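Local coordinates for chlamydomonas reinhardtii THB1 (PDB 6CII), which binds one heme group in a truncated, 2-on-2 globin fold and, judging by its family, probably also binds oxygen, at residues L10-A23 / T100-A114. Residues are numbered along the deposited sequence; the frame is centred on the assembly and turned at random. Where two conformers were deposited one is given.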
# COMPACT_ATOMS: atom_id res chain seq x y z
N LEU A 10 -6.72 -11.86 6.93
CA LEU A 10 -5.60 -11.92 6.00
C LEU A 10 -4.34 -11.38 6.67
O LEU A 10 -3.28 -11.99 6.59
CB LEU A 10 -5.92 -11.11 4.75
CG LEU A 10 -4.73 -10.90 3.81
CD1 LEU A 10 -4.26 -12.24 3.21
CD2 LEU A 10 -5.09 -9.89 2.70
N TYR A 11 -4.47 -10.23 7.33
CA TYR A 11 -3.39 -9.66 8.11
C TYR A 11 -2.74 -10.67 9.04
O TYR A 11 -1.52 -10.86 9.01
CB TYR A 11 -3.96 -8.50 8.92
CG TYR A 11 -3.00 -7.81 9.86
CD1 TYR A 11 -3.04 -8.07 11.24
CD2 TYR A 11 -2.11 -6.86 9.39
CE1 TYR A 11 -2.19 -7.39 12.10
CE2 TYR A 11 -1.26 -6.17 10.25
CZ TYR A 11 -1.31 -6.45 11.60
OH TYR A 11 -0.51 -5.76 12.49
N SER A 12 -3.54 -11.34 9.89
CA SER A 12 -2.95 -12.30 10.81
C SER A 12 -2.32 -13.47 10.07
O SER A 12 -1.22 -13.92 10.44
CB SER A 12 -4.01 -12.78 11.80
OG SER A 12 -4.42 -11.67 12.55
N ARG A 13 -2.99 -13.95 9.02
CA ARG A 13 -2.50 -15.13 8.30
C ARG A 13 -1.20 -14.86 7.57
O ARG A 13 -0.38 -15.76 7.39
CB ARG A 13 -3.58 -15.62 7.35
CG ARG A 13 -4.79 -16.25 8.09
CD ARG A 13 -5.91 -16.73 7.16
NE ARG A 13 -6.71 -15.64 6.59
CZ ARG A 13 -6.73 -15.35 5.29
NH1 ARG A 13 -6.04 -16.09 4.44
NH2 ARG A 13 -7.47 -14.35 4.83
N MET A 14 -1.00 -13.62 7.14
CA MET A 14 0.25 -13.33 6.44
C MET A 14 1.40 -13.04 7.39
O MET A 14 2.52 -12.83 6.92
CB MET A 14 0.04 -12.16 5.45
CG MET A 14 -0.26 -10.81 6.06
SD MET A 14 -0.89 -9.60 4.85
CE MET A 14 0.06 -10.06 3.39
N GLY A 15 1.16 -13.08 8.70
CA GLY A 15 2.22 -12.84 9.66
C GLY A 15 2.05 -11.57 10.46
O GLY A 15 2.94 -11.24 11.25
N GLY A 16 0.96 -10.85 10.26
CA GLY A 16 0.65 -9.75 11.15
C GLY A 16 1.61 -8.58 11.02
O GLY A 16 2.10 -8.26 9.93
N GLU A 17 1.87 -7.93 12.16
CA GLU A 17 2.55 -6.64 12.15
C GLU A 17 3.96 -6.74 11.57
O GLU A 17 4.35 -5.91 10.74
CB GLU A 17 2.60 -6.07 13.58
CG GLU A 17 3.31 -4.74 13.69
CD GLU A 17 3.11 -4.13 15.07
OE1 GLU A 17 3.62 -4.72 16.03
OE2 GLU A 17 2.46 -3.08 15.16
N ALA A 18 4.74 -7.74 11.99
CA ALA A 18 6.10 -7.85 11.47
C ALA A 18 6.12 -7.94 9.95
O ALA A 18 6.96 -7.31 9.29
CB ALA A 18 6.80 -9.07 12.06
N ALA A 19 5.20 -8.73 9.39
CA ALA A 19 5.13 -8.92 7.94
C ALA A 19 4.73 -7.63 7.22
O ALA A 19 5.33 -7.26 6.20
CB ALA A 19 4.14 -10.04 7.60
N VAL A 20 3.69 -6.94 7.72
CA VAL A 20 3.25 -5.73 7.04
C VAL A 20 4.31 -4.64 7.15
O VAL A 20 4.60 -3.94 6.18
CB VAL A 20 1.88 -5.25 7.57
CG1 VAL A 20 1.49 -3.91 6.92
CG2 VAL A 20 0.83 -6.31 7.28
N GLU A 21 4.91 -4.47 8.33
CA GLU A 21 5.93 -3.44 8.47
C GLU A 21 7.11 -3.70 7.54
O GLU A 21 7.59 -2.77 6.89
CB GLU A 21 6.37 -3.33 9.93
CG GLU A 21 5.21 -2.83 10.81
CD GLU A 21 5.66 -2.27 12.14
OE1 GLU A 21 6.71 -2.71 12.66
OE2 GLU A 21 4.95 -1.39 12.67
N LYS A 22 7.58 -4.96 7.45
CA LYS A 22 8.66 -5.28 6.54
C LYS A 22 8.25 -5.02 5.09
O LYS A 22 9.02 -4.44 4.32
CB LYS A 22 9.09 -6.75 6.72
CG LYS A 22 10.18 -7.22 5.77
CD LYS A 22 11.48 -6.50 6.02
CE LYS A 22 12.64 -7.23 5.33
NZ LYS A 22 13.90 -6.48 5.55
N ALA A 23 7.03 -5.43 4.72
CA ALA A 23 6.61 -5.24 3.34
C ALA A 23 6.58 -3.76 2.99
O ALA A 23 7.06 -3.36 1.93
CB ALA A 23 5.25 -5.88 3.09
N THR A 100 7.22 -7.25 -3.80
CA THR A 100 7.67 -7.26 -2.41
C THR A 100 7.11 -8.46 -1.66
O THR A 100 7.83 -9.15 -0.92
CB THR A 100 7.25 -5.97 -1.72
OG1 THR A 100 7.93 -4.86 -2.31
CG2 THR A 100 7.51 -6.05 -0.21
N LEU A 101 5.80 -8.68 -1.79
CA LEU A 101 5.18 -9.79 -1.07
C LEU A 101 5.75 -11.12 -1.55
O LEU A 101 5.97 -12.04 -0.75
CB LEU A 101 3.68 -9.74 -1.25
CG LEU A 101 2.99 -8.55 -0.59
CD1 LEU A 101 1.48 -8.61 -0.91
CD2 LEU A 101 3.24 -8.50 0.90
N GLN A 102 6.03 -11.21 -2.85
CA GLN A 102 6.63 -12.42 -3.40
C GLN A 102 8.00 -12.67 -2.81
O GLN A 102 8.32 -13.78 -2.37
CB GLN A 102 6.71 -12.29 -4.93
CG GLN A 102 7.40 -13.47 -5.60
CD GLN A 102 6.64 -14.78 -5.46
OE1 GLN A 102 5.42 -14.79 -5.27
NE2 GLN A 102 7.37 -15.89 -5.56
N GLU A 103 8.83 -11.62 -2.76
CA GLU A 103 10.18 -11.77 -2.24
C GLU A 103 10.18 -12.16 -0.78
O GLU A 103 11.05 -12.92 -0.33
CB GLU A 103 10.96 -10.47 -2.40
CG GLU A 103 12.45 -10.70 -2.32
CD GLU A 103 13.20 -9.42 -2.23
OE1 GLU A 103 12.56 -8.40 -1.91
OE2 GLU A 103 14.43 -9.43 -2.47
N LEU A 104 9.21 -11.67 -0.02
CA LEU A 104 9.13 -11.98 1.39
C LEU A 104 8.50 -13.34 1.66
O LEU A 104 8.37 -13.71 2.83
CB LEU A 104 8.36 -10.87 2.10
CG LEU A 104 9.13 -9.54 1.97
CD1 LEU A 104 8.36 -8.39 2.63
CD2 LEU A 104 10.57 -9.65 2.52
N GLY A 105 8.11 -14.07 0.63
CA GLY A 105 7.66 -15.43 0.81
C GLY A 105 6.20 -15.57 1.17
O GLY A 105 5.81 -16.61 1.72
N VAL A 106 5.38 -14.55 0.91
CA VAL A 106 3.96 -14.65 1.21
C VAL A 106 3.34 -15.72 0.34
O VAL A 106 3.58 -15.76 -0.87
CB VAL A 106 3.29 -13.28 1.01
CG1 VAL A 106 1.80 -13.40 1.26
CG2 VAL A 106 3.88 -12.26 1.97
N ALA A 107 2.54 -16.60 0.93
CA ALA A 107 1.92 -17.68 0.17
C ALA A 107 1.08 -17.12 -0.98
O ALA A 107 0.44 -16.07 -0.86
CB ALA A 107 1.05 -18.53 1.07
N GLN A 108 1.10 -17.83 -2.12
CA GLN A 108 0.46 -17.32 -3.32
C GLN A 108 -1.00 -16.94 -3.10
O GLN A 108 -1.46 -15.91 -3.62
CB GLN A 108 0.60 -18.35 -4.44
CG GLN A 108 -0.16 -18.00 -5.70
CD GLN A 108 0.47 -16.86 -6.49
OE1 GLN A 108 1.67 -16.58 -6.35
NE2 GLN A 108 -0.33 -16.20 -7.33
N GLU A 109 -1.76 -17.75 -2.36
CA GLU A 109 -3.17 -17.44 -2.14
C GLU A 109 -3.32 -16.15 -1.33
O GLU A 109 -4.22 -15.34 -1.60
CB GLU A 109 -3.87 -18.58 -1.41
CG GLU A 109 -3.84 -19.92 -2.11
CD GLU A 109 -2.45 -20.53 -2.22
OE1 GLU A 109 -1.56 -20.19 -1.41
OE2 GLU A 109 -2.25 -21.33 -3.14
N LEU A 110 -2.46 -15.95 -0.33
CA LEU A 110 -2.55 -14.74 0.48
C LEU A 110 -2.10 -13.53 -0.32
O LEU A 110 -2.69 -12.45 -0.22
CB LEU A 110 -1.71 -14.89 1.76
CG LEU A 110 -2.04 -16.10 2.63
CD1 LEU A 110 -1.30 -16.04 3.95
CD2 LEU A 110 -3.51 -16.13 2.87
N LYS A 111 -1.04 -13.69 -1.11
CA LYS A 111 -0.63 -12.59 -1.98
C LYS A 111 -1.76 -12.17 -2.93
O LYS A 111 -2.00 -10.98 -3.12
CB LYS A 111 0.63 -12.97 -2.76
CG LYS A 111 1.19 -11.80 -3.58
CD LYS A 111 2.58 -12.16 -4.20
CE LYS A 111 2.50 -13.32 -5.16
NZ LYS A 111 1.94 -12.86 -6.44
N ALA A 112 -2.48 -13.14 -3.51
CA ALA A 112 -3.57 -12.80 -4.42
C ALA A 112 -4.66 -12.04 -3.70
O ALA A 112 -5.21 -11.06 -4.23
CB ALA A 112 -4.15 -14.06 -5.06
N GLU A 113 -5.00 -12.48 -2.48
CA GLU A 113 -6.02 -11.78 -1.71
C GLU A 113 -5.58 -10.35 -1.43
O GLU A 113 -6.35 -9.40 -1.62
CB GLU A 113 -6.29 -12.52 -0.40
CG GLU A 113 -7.46 -11.87 0.33
CD GLU A 113 -7.95 -12.65 1.54
OE1 GLU A 113 -7.44 -13.77 1.78
OE2 GLU A 113 -8.85 -12.14 2.23
N ALA A 114 -4.35 -10.19 -0.94
CA ALA A 114 -3.85 -8.85 -0.62
C ALA A 114 -3.88 -7.97 -1.85
O ALA A 114 -4.30 -6.81 -1.79
CB ALA A 114 -2.43 -8.96 -0.05
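R13 NH2 donates to E113 OE1 at 3.1 Å in a nearly straight salt bridge (N-H...O 178°), clasping the N-terminal helix 10-13 of this truncated, 2-on-2 globin to the C-terminal helix 108-126. E113 OE1 lies in the guanidinium plane, while NH2 comes to its syn side from 29° out of the carboxylate plane. R13 reaches it through a chain bent at chi3, while its NE bonds back to the carbonyl of D8, a second bond that helps hold the guanidinium in place. Were E113 an alanine, R13 would probably lose its acidic mate and a gap would open beside L10, whose CD2 lies 3.9 Å from E113 CG. L10 points its CG anti to the backbone N (chi1 170°), which carries CD2 to 3.9 Å from A114 CB and CD1 to 4.0 Å from L110 CB. In one of its two conformers, M14 brings CE near L101, V106 and A114; F61 also touches L10, M14 and A114. Schellman motifs at G15 and G105 end helices 10-13 and 87-103 beside this apolar seam. Further along, helix 16-33 meets the end of helix 87-103: A23 CB rests 4.0 Å from L101 CD2, and L104 CD1 touches both A23 CA (3.7 Å) and K22 CG (3.8 Å).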